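Local coordinates for SusD-like protein BACOVA_02651 (Bacteroides ovatus, PDB 5E75) that binds polysaccharide at the outer surface of the cell and probably captures xyloglucan before its transport into the periplasm for degradation, at residues N36-V41 with L263-F268; G201-G206 with Y367-L372; Q213-V218 with A361-T366; W250-E255 with D343-Q348. One frame throughout, in Å; residues are numbered along the deposited sequence.

Interaction 1 (N36-V41 with L263-F268); sequences NQRSIV and LSDLAF
Residues 36-41 and 263-268 approach in two places, with CA of Arg38 lying 8.6 Å from CA of Asp265 and CA of Val41 8.9 Å from CA of Leu266. The backbones stay well apart, so contact is left to side-chain ends, a long arginine on the polar side and two branched aliphatics on the buried side. The chain of Arg38 runs out with CG anti to the backbone N (chi1 -168°) and then bends at chi3. Its NH2 comes to 3.7 Å from OD2 of Asp265, a long salt bridge. The carboxylate oxygen stands well out of the guanidinium plane and the two flat groups are nearly perpendicular (89°), so charge alone acts and no N-H points at that oxygen. Water 1 lies over one face of the guanidinium and joins the segments, donating to Gln37 O at 3.0 Å and, weakly, to OD2 of Asp265. The firmer polar bonds lead elsewhere: Arg38 NH1 to the hydroxyl of Tyr57, Asp265 OD1 to NE1 of Trp279. Val41 and Leu266 are buried and, being apolar, need no polar partner there; CG2 of Val41 meets CD2 of Leu266 at 4.2 Å. The contact thus joins the beginning of helix 40-46 to the short helix 263-266, with helix 70-95 against Arg38 and Ser39, the loop of Trp279 and Ser280 bonded to the second segment, and Tyr419 touching Leu266.

Interaction 2 (G201-G206 with Y367-L372); sequences GTRDEG and YAEACL
Arg203 reaches across to Glu369, its CB set toward helix 360-372, and the side chain touches Leu192, Ser195 and Leu208 on its way. A bend at chi3 (145°) turns the guanidinium so that its NH1-NH2 end faces the acid. NH1 donates to Glu369 OE2 at 2.8 Å (149° at the hydrogen), taking the anti lone pair, and also touches CG of Glu369 at 3.4 Å. NH2 donates to the same OE2 at 3.0 Å, a more bent bond that comes from above the carboxylate plane. Both bonds lie close to the guanidinium plane, so the grip is end-on but converges on a single oxygen. NH1 has a further partner in water 2, which accepts from it and donates to Glu369 O at 2.9 Å, tying the arginine to the helix backbone as well. OE2 accepts a third bond from Trp428 NE1, which would probably stabilise its negative charge in this buried place. A long arginine and an extended glutamate suit the 10.9 Å between CA of Arg203 and CA of Glu369. The result is a buried loop-to-helix salt bridge, tying the residue just before N-cap Asp204 to helix 360-372 in the helical scaffold of this TPR-clan family.

Interaction 3 (Q213-V218 with A361-T366); sequences QYASDV and ADVYLT
No ring or other flat side chain takes part between Ala215 and Val363; the flat groups involved are backbone carbonyls, each met by a methyl of the other residue. The carbonyl oxygen of Ala215 rests 3.9 Å from CG1 of Val363, while CB of Ala215 approaches Val363 O at 4.2 Å. The peptide carbonyl of Asp362 takes two donors from Thr366: the backbone N at 2.8 Å and, 42° above the carbonyl plane, OG1 at 2.9 Å. That second bond satisfies a buried hydroxyl within its own helix. Val363 carries the packing. With CG1 anti to the backbone N (chi1 -172°), this methyl reaches between Ala215 and Val218, one helical turn apart, meeting CB of Ala215 at 4.0 Å and CB of Val218 at 3.9 Å. The two valine side chains cross at about a right angle. Alanine suits the point of nearest approach, because its lone methyl lets CA of Ala215 come within 5.9 Å of CA of Val363; the beta-branched valines pack beside it. Helices 205-221 and 360-372 thus meet here without polar bonds between these segments. Helix 180-195 lies against both, sending Lys184 to Asp217 and Lys189 to Asp362, while helices 404-415 and 382-393 flank helix 360-372.

Interaction 4 (W250-E255 with D343-Q348); sequences WVPLGE and DGKVKQ
With CG anti to the carbonyl carbon (chi1 -59°) and an extended chain beyond, Lys345, whose CB already points toward the loop of Pro252, lays its methylenes along the proline ring. Leu253 starts with the same kind of torsion (chi1 -54°), which swings its end toward the lysine. The contact is made of carbon throughout. CG of Pro252 touches CD of Lys345 at 3.8 Å and CB of Lys345 at 4.1 Å, ring and chain meeting at a slant; farther out, CD1 of Leu253 meets CE of Lys345 at 4.1 Å, and these two side chains run roughly perpendicular. Lysine suits this surface position, since its greasy stem can cover apolar neighbours while NZ, beyond them, bonds to the hydroxyl of Tyr236. That hydroxyl also bonds to Asp343 OD2, which forms a salt bridge with Lys237. By contrast, Lys345 O is buried here with no partner in the model. Both backbones are sharply turned. Pro252 occupies the second position of a type I beta turn, where its fixed phi fits, and the turn is closed by Gly254 N to Val251 O at 2.8 Å. The positive phi of Gly344 (78°) suits glycine, which lacks a side chain; Lys345 after it centres an inverse gamma turn. What results is a turn-to-turn contact between two surface loops, a lysine stem lying against the Pro252-Leu253 corner of a type I beta turn.

In the fold
The four contacts form two pairs. Interaction 1 lies across the chain's centre from interactions 2 and 3, and interaction 4 across from interaction 2. Interactions 2 and 3 share helices 205-221 and 360-372, their centres 13 Å apart, and Tyr367 bridges them by packing on Ala215 and Ser216. Interactions 1 and 4, with centres 15 Å apart, meet where CG of Asn36 lies 3.4 Å from CZ2 of Trp250; both residues also hydrogen-bond to OG1 of Thr355. Strand 355-359 leads straight into helix 360-372, linking the pairs through the chain. The centres of interactions 2 and 4 are 42 Å apart. Magnesium lies about 10 Å from the Arg203 side chain, and a 1,2-ethanediol, probably from the crystallisation liquor, about 5 Å from that of Val41.

Interaction 1 (N36-V41 with L263-F268)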
loop_
_atom_site.group_PDB
_atom_site.type_symbol
_atom_site.label_atom_id
_atom_site.label_comp_id
_atom_site.label_asym_id
_atom_site.label_seq_id
_atom_site.Cartn_x
_atom_site.Cartn_y
_atom_site.Cartn_z
ATOM N N ASN A 36 -9.314 5.588 0.002
ATOM C CA ASN A 36 -8.367 6.330 -0.818
ATOM C C ASN A 36 -8.448 7.830 -0.628
ATOM O O ASN A 36 -7.452 8.522 -0.811
ATOM C CB ASN A 36 -8.541 5.989 -2.306
ATOM C CG ASN A 36 -7.379 6.452 -3.140
ATOM O OD1 ASN A 36 -6.321 5.796 -3.148
ATOM N ND2 ASN A 36 -7.530 7.586 -3.824
ATOM N N GLN A 37 -9.602 8.353 -0.232
ATOM C CA GLN A 37 -9.757 9.799 -0.250
ATOM C C GLN A 37 -8.953 10.495 0.837
ATOM O O GLN A 37 -8.742 11.705 0.767
ATOM C CB GLN A 37 -11.229 10.205 -0.162
ATOM C CG GLN A 37 -11.885 10.005 1.178
ATOM C CD GLN A 37 -13.173 10.793 1.309
ATOM O OE1 GLN A 37 -14.268 10.244 1.209
ATOM N NE2 GLN A 37 -13.043 12.093 1.522
ATOM N N ARG A 38 -8.513 9.758 1.846
ATOM C CA ARG A 38 -7.776 10.383 2.935
ATOM C C ARG A 38 -6.880 9.416 3.697
ATOM O O ARG A 38 -5.656 9.570 3.673
ATOM C CB ARG A 38 -8.760 11.056 3.900
ATOM C CG ARG A 38 -8.119 11.982 4.932
ATOM C CD ARG A 38 -9.077 13.115 5.307
ATOM N NE ARG A 38 -9.280 14.053 4.202
ATOM C CZ ARG A 38 -8.516 15.117 3.955
ATOM N NH1 ARG A 38 -7.477 15.403 4.733
ATOM N NH2 ARG A 38 -8.794 15.902 2.920
ATOM N N SER A 39 -7.492 8.441 4.363
ATOM C CA SER A 39 -6.801 7.638 5.363
ATOM C C SER A 39 -5.697 6.725 4.815
ATOM O O SER A 39 -4.817 6.329 5.562
ATOM C CB SER A 39 -7.803 6.813 6.166
ATOM O OG SER A 39 -8.491 5.888 5.341
ATOM N N ILE A 40 -5.764 6.387 3.535
ATOM C CA ILE A 40 -4.736 5.566 2.914
ATOM C C ILE A 40 -3.342 6.148 3.179
ATOM O O ILE A 40 -2.383 5.390 3.403
ATOM C CB ILE A 40 -5.019 5.398 1.408
ATOM C CG1 ILE A 40 -4.048 4.399 0.788
ATOM C CG2 ILE A 40 -4.975 6.749 0.674
ATOM C CD1 ILE A 40 -4.454 3.945 -0.638
ATOM N N VAL A 41 -3.223 7.473 3.191
ATOM C CA VAL A 41 -1.913 8.123 3.324
ATOM C C VAL A 41 -1.312 7.962 4.736
ATOM O O VAL A 41 -0.220 7.426 4.871
ATOM C CB VAL A 41 -2.001 9.600 2.880
ATOM C CG1 VAL A 41 -0.694 10.355 3.125
ATOM C CG2 VAL A 41 -2.398 9.689 1.409
ATOM N N LEU A 263 -4.438 14.263 -4.965
ATOM C CA LEU A 263 -3.457 15.121 -5.652
ATOM C C LEU A 263 -2.983 16.285 -4.787
ATOM O O LEU A 263 -1.776 16.519 -4.624
ATOM C CB LEU A 263 -4.045 15.630 -6.985
ATOM C CG LEU A 263 -3.203 16.339 -8.069
ATOM C CD1 LEU A 263 -2.919 17.796 -7.752
ATOM C CD2 LEU A 263 -1.912 15.598 -8.313
ATOM N N SER A 264 -3.934 17.020 -4.231
ATOM C CA SER A 264 -3.621 18.259 -3.542
ATOM C C SER A 264 -2.995 18.029 -2.165
ATOM O O SER A 264 -2.265 18.889 -1.651
ATOM C CB SER A 264 -4.884 19.110 -3.429
ATOM O OG SER A 264 -5.368 19.464 -4.716
ATOM N N ASP A 265 -3.259 16.871 -1.568
ATOM C CA ASP A 265 -2.689 16.535 -0.268
ATOM C C ASP A 265 -1.268 15.972 -0.374
ATOM O O ASP A 265 -0.557 15.933 0.622
ATOM C CB ASP A 265 -3.595 15.554 0.472
ATOM C CG ASP A 265 -4.855 16.227 1.017
ATOM O OD1 ASP A 265 -4.747 17.018 1.974
ATOM O OD2 ASP A 265 -5.945 15.966 0.495
ATOM N N LEU A 266 -0.873 15.553 -1.575
ATOM C CA LEU A 266 0.462 15.006 -1.818
ATOM C C LEU A 266 1.415 16.049 -2.406
ATOM O O LEU A 266 2.594 16.086 -2.061
ATOM C CB LEU A 266 0.391 13.808 -2.762
ATOM C CG LEU A 266 -0.445 12.603 -2.300
ATOM C CD1 LEU A 266 -0.449 11.528 -3.375
ATOM C CD2 LEU A 266 0.072 12.048 -0.985
ATOM N N ALA A 267 0.900 16.911 -3.279
ATOM C CA ALA A 267 1.727 17.889 -3.984
ATOM C C ALA A 267 2.042 19.111 -3.112
ATOM O O ALA A 267 1.147 19.712 -2.540
ATOM C CB ALA A 267 1.052 18.324 -5.305
ATOM N N PHE A 268 3.322 19.466 -3.039
ATOM C CA PHE A 268 3.806 20.496 -2.114
ATOM C C PHE A 268 3.721 21.917 -2.680
ATOM O O PHE A 268 3.747 22.889 -1.914
ATOM C CB PHE A 268 5.262 20.210 -1.700
ATOM C CG PHE A 268 6.287 20.632 -2.715
ATOM C CD1 PHE A 268 6.546 19.863 -3.840
ATOM C CD2 PHE A 268 7.011 21.798 -2.533
ATOM C CE1 PHE A 268 7.509 20.254 -4.766
ATOM C CE2 PHE A 268 7.965 22.190 -3.453
ATOM C CZ PHE A 268 8.211 21.417 -4.573
HETATM O O HOH W 1 -6.780 13.519 2.034
#

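Interaction 2 (G201-G206 with Y367-L372)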
loop_
_atom_site.group_PDB
_atom_site.type_symbol
_atom_site.label_atom_id
_atom_site.label_comp_id
_atom_site.label_asym_id
_atom_site.label_seq_id
_atom_site.Cartn_x
_atom_site.Cartn_y
_atom_site.Cartn_z
ATOM N N GLY A 201 8.017 -16.879 17.119
ATOM C CA GLY A 201 9.299 -16.504 16.550
ATOM C C GLY A 201 9.807 -17.413 15.448
ATOM O O GLY A 201 10.961 -17.301 15.019
ATOM N N THR A 202 8.956 -18.311 14.967
ATOM C CA THR A 202 9.281 -19.128 13.804
ATOM C C THR A 202 8.138 -19.070 12.795
ATOM O O THR A 202 7.001 -18.740 13.146
ATOM C CB THR A 202 9.617 -20.593 14.167
ATOM O OG1 THR A 202 8.426 -21.281 14.545
ATOM C CG2 THR A 202 10.627 -20.662 15.301
ATOM N N ARG A 203 8.463 -19.341 11.537
ATOM C CA ARG A 203 7.482 -19.343 10.463
ATOM C C ARG A 203 7.096 -20.772 10.088
ATOM O O ARG A 203 7.948 -21.618 9.809
ATOM C CB ARG A 203 8.011 -18.571 9.258
ATOM C CG ARG A 203 8.005 -17.059 9.500
ATOM C CD ARG A 203 8.494 -16.223 8.306
ATOM N NE ARG A 203 7.761 -14.973 8.218
ATOM C CZ ARG A 203 8.151 -13.890 7.564
ATOM N NH1 ARG A 203 9.326 -13.834 6.944
ATOM N NH2 ARG A 203 7.351 -12.822 7.565
ATOM N N ASP A 204 5.794 -21.030 10.093
ATOM C CA ASP A 204 5.252 -22.342 9.768
ATOM C C ASP A 204 5.740 -22.806 8.410
ATOM O O ASP A 204 5.562 -22.117 7.412
ATOM C CB ASP A 204 3.736 -22.240 9.759
ATOM C CG ASP A 204 3.070 -23.570 9.531
ATOM O OD1 ASP A 204 2.931 -24.316 10.529
ATOM O OD2 ASP A 204 2.681 -23.855 8.385
ATOM N N GLU A 205 6.317 -24.002 8.353
ATOM C CA GLU A 205 6.901 -24.490 7.116
ATOM C C GLU A 205 5.837 -24.813 6.059
ATOM O O GLU A 205 6.085 -24.681 4.861
ATOM C CB GLU A 205 7.790 -25.706 7.427
ATOM C CG GLU A 205 9.034 -25.365 8.276
ATOM C CD GLU A 205 10.141 -24.676 7.491
ATOM O OE1 GLU A 205 10.012 -24.557 6.248
ATOM O OE2 GLU A 205 11.153 -24.265 8.119
ATOM N N GLY A 206 4.648 -25.215 6.495
ATOM C CA GLY A 206 3.557 -25.437 5.568
ATOM C C GLY A 206 3.140 -24.163 4.856
ATOM O O GLY A 206 2.990 -24.151 3.638
ATOM N N TYR A 367 8.386 -13.844 -2.722
ATOM C CA TYR A 367 8.985 -15.136 -3.013
ATOM C C TYR A 367 10.351 -15.255 -2.315
ATOM O O TYR A 367 10.643 -16.267 -1.668
ATOM C CB TYR A 367 9.127 -15.299 -4.530
ATOM C CG TYR A 367 9.639 -16.646 -5.012
ATOM C CD1 TYR A 367 9.488 -17.797 -4.253
ATOM C CD2 TYR A 367 10.255 -16.750 -6.244
ATOM C CE1 TYR A 367 9.960 -19.025 -4.706
ATOM C CE2 TYR A 367 10.732 -17.971 -6.703
ATOM C CZ TYR A 367 10.577 -19.100 -5.928
ATOM O OH TYR A 367 11.059 -20.309 -6.390
ATOM N N ALA A 368 11.177 -14.215 -2.414
ATOM C CA ALA A 368 12.478 -14.234 -1.767
ATOM C C ALA A 368 12.356 -14.456 -0.265
ATOM O O ALA A 368 13.090 -15.253 0.330
ATOM C CB ALA A 368 13.245 -12.936 -2.048
ATOM N N GLU A 369 11.428 -13.750 0.372
ATOM C CA GLU A 369 11.266 -13.845 1.817
ATOM C C GLU A 369 10.764 -15.235 2.206
ATOM O O GLU A 369 11.161 -15.798 3.237
ATOM C CB GLU A 369 10.325 -12.736 2.335
ATOM C CG GLU A 369 10.216 -12.649 3.840
ATOM C CD GLU A 369 9.398 -11.454 4.337
ATOM O OE1 GLU A 369 9.095 -10.550 3.538
ATOM O OE2 GLU A 369 9.101 -11.416 5.548
ATOM N N ALA A 370 9.885 -15.805 1.385
ATOM C CA ALA A 370 9.383 -17.151 1.659
ATOM C C ALA A 370 10.471 -18.213 1.459
ATOM O O ALA A 370 10.450 -19.241 2.144
ATOM C CB ALA A 370 8.162 -17.460 0.808
ATOM N N CYS A 371 11.413 -17.965 0.550
ATOM C CA CYS A 371 12.576 -18.850 0.399
ATOM C C CYS A 371 13.556 -18.719 1.571
ATOM O O CYS A 371 14.111 -19.724 2.039
ATOM C CB CYS A 371 13.285 -18.593 -0.929
ATOM S SG CYS A 371 12.366 -19.118 -2.373
ATOM N N LEU A 372 13.777 -17.505 2.064
ATOM C CA LEU A 372 14.571 -17.318 3.271
ATOM C C LEU A 372 14.001 -18.150 4.423
ATOM O O LEU A 372 14.737 -18.854 5.128
ATOM C CB LEU A 372 14.600 -15.842 3.628
ATOM C CG LEU A 372 15.299 -15.483 4.940
ATOM C CD1 LEU A 372 16.800 -15.737 4.877
ATOM C CD2 LEU A 372 15.037 -14.027 5.311
HETATM O O HOH W 2 11.439 -15.517 6.132
#

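Interaction 3 (Q213-V218 with A361-T366)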
loop_
_atom_site.group_PDB
_atom_site.type_symbol
_atom_site.label_atom_id
_atom_site.label_comp_id
_atom_site.label_asym_id
_atom_site.label_seq_id
_atom_site.Cartn_x
_atom_site.Cartn_y
_atom_site.Cartn_z
ATOM N N GLN A 213 5.007 -21.738 -3.396
ATOM C CA GLN A 213 4.323 -22.310 -4.543
ATOM C C GLN A 213 3.531 -21.261 -5.323
ATOM O O GLN A 213 3.629 -21.190 -6.542
ATOM C CB GLN A 213 3.412 -23.444 -4.095
ATOM C CG GLN A 213 4.160 -24.696 -3.683
ATOM C CD GLN A 213 3.212 -25.801 -3.271
ATOM O OE1 GLN A 213 2.991 -26.035 -2.084
ATOM N NE2 GLN A 213 2.633 -26.475 -4.253
ATOM N N TYR A 214 2.749 -20.437 -4.623
ATOM C CA TYR A 214 1.973 -19.412 -5.309
ATOM C C TYR A 214 2.865 -18.314 -5.900
ATOM O O TYR A 214 2.647 -17.886 -7.031
ATOM C CB TYR A 214 0.898 -18.827 -4.377
ATOM C CG TYR A 214 -0.258 -19.778 -4.201
ATOM C CD1 TYR A 214 -1.189 -19.941 -5.204
ATOM C CD2 TYR A 214 -0.403 -20.534 -3.048
ATOM C CE1 TYR A 214 -2.240 -20.829 -5.070
ATOM C CE2 TYR A 214 -1.447 -21.432 -2.904
ATOM C CZ TYR A 214 -2.367 -21.567 -3.912
ATOM O OH TYR A 214 -3.411 -22.464 -3.749
ATOM N N ALA A 215 3.851 -17.848 -5.139
ATOM C CA ALA A 215 4.692 -16.774 -5.640
ATOM C C ALA A 215 5.556 -17.255 -6.813
ATOM O O ALA A 215 5.705 -16.552 -7.802
ATOM C CB ALA A 215 5.567 -16.195 -4.526
ATOM N N SER A 216 6.105 -18.465 -6.713
ATOM C CA SER A 216 6.961 -18.975 -7.786
ATOM C C SER A 216 6.169 -19.142 -9.076
ATOM O O SER A 216 6.664 -18.861 -10.155
ATOM C CB SER A 216 7.641 -20.288 -7.402
ATOM O OG SER A 216 6.716 -21.317 -7.216
ATOM N N ASP A 217 4.912 -19.578 -8.957
ATOM C CA ASP A 217 4.059 -19.734 -10.138
ATOM C C ASP A 217 3.933 -18.377 -10.863
ATOM O O ASP A 217 4.149 -18.271 -12.069
ATOM C CB ASP A 217 2.704 -20.296 -9.696
ATOM C CG ASP A 217 1.811 -20.699 -10.849
ATOM O OD1 ASP A 217 2.300 -20.910 -11.977
ATOM O OD2 ASP A 217 0.594 -20.818 -10.595
ATOM N N VAL A 218 3.629 -17.318 -10.115
ATOM C CA VAL A 218 3.533 -15.991 -10.715
ATOM C C VAL A 218 4.865 -15.546 -11.328
ATOM O O VAL A 218 4.921 -15.097 -12.474
ATOM C CB VAL A 218 3.058 -14.949 -9.686
ATOM C CG1 VAL A 218 3.004 -13.559 -10.300
ATOM C CG2 VAL A 218 1.681 -15.326 -9.129
ATOM N N ALA A 361 6.728 -6.627 -8.565
ATOM C CA ALA A 361 7.926 -6.589 -7.727
ATOM C C ALA A 361 7.634 -7.063 -6.304
ATOM O O ALA A 361 8.516 -7.595 -5.644
ATOM C CB ALA A 361 8.506 -5.212 -7.690
ATOM N N ASP A 362 6.420 -6.829 -5.820
ATOM C CA ASP A 362 6.005 -7.318 -4.499
ATOM C C ASP A 362 6.053 -8.848 -4.472
ATOM O O ASP A 362 6.513 -9.460 -3.503
ATOM C CB ASP A 362 4.593 -6.793 -4.225
ATOM C CG ASP A 362 4.200 -6.804 -2.776
ATOM O OD1 ASP A 362 4.713 -7.611 -1.994
ATOM O OD2 ASP A 362 3.344 -5.968 -2.422
ATOM N N VAL A 363 5.555 -9.473 -5.534
ATOM C CA VAL A 363 5.562 -10.925 -5.602
ATOM C C VAL A 363 7.008 -11.433 -5.644
ATOM O O VAL A 363 7.317 -12.446 -5.012
ATOM C CB VAL A 363 4.713 -11.471 -6.779
ATOM C CG1 VAL A 363 4.596 -12.967 -6.698
ATOM C CG2 VAL A 363 3.328 -10.852 -6.778
ATOM N N TYR A 364 7.883 -10.729 -6.362
ATOM C CA TYR A 364 9.306 -11.105 -6.389
ATOM C C TYR A 364 9.892 -11.094 -4.986
ATOM O O TYR A 364 10.574 -12.037 -4.570
ATOM C CB TYR A 364 10.119 -10.151 -7.284
ATOM C CG TYR A 364 9.979 -10.348 -8.794
ATOM C CD1 TYR A 364 8.941 -11.086 -9.341
ATOM C CD2 TYR A 364 10.907 -9.793 -9.675
ATOM C CE1 TYR A 364 8.838 -11.265 -10.718
ATOM C CE2 TYR A 364 10.798 -9.967 -11.032
ATOM C CZ TYR A 364 9.767 -10.698 -11.555
ATOM O OH TYR A 364 9.736 -10.859 -12.925
ATOM N N LEU A 365 9.662 -10.014 -4.252
ATOM C CA LEU A 365 10.227 -9.899 -2.918
ATOM C C LEU A 365 9.573 -10.857 -1.924
ATOM O O LEU A 365 10.235 -11.375 -1.028
ATOM C CB LEU A 365 10.155 -8.444 -2.405
ATOM C CG LEU A 365 10.987 -7.438 -3.193
ATOM C CD1 LEU A 365 10.746 -6.036 -2.684
ATOM C CD2 LEU A 365 12.444 -7.745 -3.128
ATOM N N THR A 366 8.275 -11.099 -2.092
ATOM C CA THR A 366 7.561 -12.087 -1.268
ATOM C C THR A 366 8.119 -13.490 -1.476
ATOM O O THR A 366 8.332 -14.235 -0.518
ATOM C CB THR A 366 6.040 -12.052 -1.574
ATOM O OG1 THR A 366 5.522 -10.786 -1.154
ATOM C CG2 THR A 366 5.248 -13.143 -0.850
#

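Interaction 4 (W250-E255 with D343-Q348)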
loop_
_atom_site.group_PDB
_atom_site.type_symbol
_atom_site.label_atom_id
_atom_site.label_comp_id
_atom_site.label_asym_id
_atom_site.label_seq_id
_atom_site.Cartn_x
_atom_site.Cartn_y
_atom_site.Cartn_z
ATOM N N TRP A 250 -9.056 4.614 -11.178
ATOM C CA TRP A 250 -9.718 5.903 -11.042
ATOM C C TRP A 250 -10.154 6.480 -12.394
ATOM O O TRP A 250 -9.569 6.179 -13.435
ATOM C CB TRP A 250 -8.834 6.869 -10.246
ATOM C CG TRP A 250 -8.495 6.313 -8.899
ATOM C CD1 TRP A 250 -7.255 5.992 -8.434
ATOM C CD2 TRP A 250 -9.410 5.988 -7.845
ATOM N NE1 TRP A 250 -7.334 5.495 -7.166
ATOM C CE2 TRP A 250 -8.643 5.469 -6.774
ATOM C CE3 TRP A 250 -10.798 6.077 -7.701
ATOM C CZ2 TRP A 250 -9.220 5.042 -5.586
ATOM C CZ3 TRP A 250 -11.368 5.657 -6.520
ATOM C CH2 TRP A 250 -10.583 5.147 -5.475
ATOM N N VAL A 251 -11.215 7.288 -12.346
ATOM C CA VAL A 251 -11.851 7.853 -13.536
ATOM C C VAL A 251 -11.867 9.374 -13.386
ATOM O O VAL A 251 -12.861 9.948 -12.942
ATOM C CB VAL A 251 -13.314 7.358 -13.706
ATOM C CG1 VAL A 251 -13.895 7.869 -15.024
ATOM C CG2 VAL A 251 -13.399 5.827 -13.641
ATOM N N PRO A 252 -10.766 10.038 -13.753
ATOM C CA PRO A 252 -10.635 11.485 -13.515
ATOM C C PRO A 252 -11.728 12.346 -14.161
ATOM O O PRO A 252 -12.077 13.392 -13.604
ATOM C CB PRO A 252 -9.263 11.821 -14.110
ATOM C CG PRO A 252 -8.967 10.714 -15.045
ATOM C CD PRO A 252 -9.617 9.496 -14.498
ATOM N N LEU A 253 -12.269 11.908 -15.296
ATOM C CA LEU A 253 -13.348 12.645 -15.950
ATOM C C LEU A 253 -14.729 12.070 -15.609
ATOM O O LEU A 253 -15.708 12.369 -16.292
ATOM C CB LEU A 253 -13.131 12.663 -17.467
ATOM C CG LEU A 253 -11.763 13.186 -17.925
ATOM C CD1 LEU A 253 -11.644 13.172 -19.438
ATOM C CD2 LEU A 253 -11.492 14.585 -17.384
ATOM N N GLY A 254 -14.808 11.274 -14.540
ATOM C CA GLY A 254 -16.061 10.657 -14.109
ATOM C C GLY A 254 -16.655 11.299 -12.866
ATOM O O GLY A 254 -16.396 12.465 -12.584
ATOM N N GLU A 255 -17.453 10.540 -12.116
ATOM C CA GLU A 255 -18.143 11.076 -10.939
ATOM C C GLU A 255 -17.185 11.288 -9.774
ATOM O O GLU A 255 -16.094 10.719 -9.754
ATOM C CB GLU A 255 -19.273 10.141 -10.502
ATOM C CG GLU A 255 -20.367 9.939 -11.538
ATOM C CD GLU A 255 -21.055 11.232 -11.934
ATOM O OE1 GLU A 255 -21.082 12.176 -11.118
ATOM O OE2 GLU A 255 -21.565 11.302 -13.069
ATOM N N ASP A 343 -2.751 14.346 -20.408
ATOM C CA ASP A 343 -3.966 14.511 -21.237
ATOM C C ASP A 343 -4.978 15.455 -20.595
ATOM O O ASP A 343 -6.187 15.280 -20.748
ATOM C CB ASP A 343 -4.621 13.147 -21.536
ATOM C CG ASP A 343 -3.770 12.266 -22.441
ATOM O OD1 ASP A 343 -2.992 12.800 -23.263
ATOM O OD2 ASP A 343 -3.894 11.025 -22.337
ATOM N N GLY A 344 -4.472 16.453 -19.878
ATOM C CA GLY A 344 -5.304 17.439 -19.221
ATOM C C GLY A 344 -5.944 16.974 -17.928
ATOM O O GLY A 344 -6.687 17.732 -17.308
ATOM N N LYS A 345 -5.645 15.746 -17.502
ATOM C CA LYS A 345 -6.385 15.119 -16.410
ATOM C C LYS A 345 -5.754 15.327 -15.027
ATOM O O LYS A 345 -5.587 14.381 -14.255
ATOM C CB LYS A 345 -6.515 13.620 -16.673
ATOM C CG LYS A 345 -7.221 13.242 -17.976
ATOM C CD LYS A 345 -7.142 11.743 -18.212
ATOM C CE LYS A 345 -8.032 11.314 -19.369
ATOM N NZ LYS A 345 -7.820 9.886 -19.715
ATOM N N VAL A 346 -5.388 16.562 -14.725
ATOM C CA VAL A 346 -4.913 16.943 -13.398
ATOM C C VAL A 346 -5.730 18.164 -12.989
ATOM O O VAL A 346 -5.693 19.188 -13.671
ATOM C CB VAL A 346 -3.415 17.292 -13.382
ATOM C CG1 VAL A 346 -3.003 17.805 -11.994
ATOM C CG2 VAL A 346 -2.563 16.093 -13.791
ATOM N N LYS A 347 -6.480 18.055 -11.897
ATOM C CA LYS A 347 -7.245 19.169 -11.343
ATOM C C LYS A 347 -7.152 19.099 -9.834
ATOM O O LYS A 347 -6.602 18.140 -9.289
ATOM C CB LYS A 347 -8.717 19.105 -11.780
ATOM C CG LYS A 347 -8.959 19.514 -13.221
ATOM C CD LYS A 347 -10.442 19.529 -13.578
ATOM C CE LYS A 347 -10.699 20.266 -14.902
ATOM N NZ LYS A 347 -10.806 21.782 -14.810
ATOM N N GLN A 348 -7.632 20.129 -9.145
ATOM C CA GLN A 348 -7.635 20.135 -7.690
ATOM C C GLN A 348 -8.271 18.845 -7.182
ATOM O O GLN A 348 -9.352 18.460 -7.635
ATOM C CB GLN A 348 -8.401 21.348 -7.155
ATOM C CG GLN A 348 -8.461 21.425 -5.645
ATOM C CD GLN A 348 -9.165 22.676 -5.156
ATOM O OE1 GLN A 348 -8.612 23.762 -5.213
ATOM N NE2 GLN A 348 -10.394 22.524 -4.680
#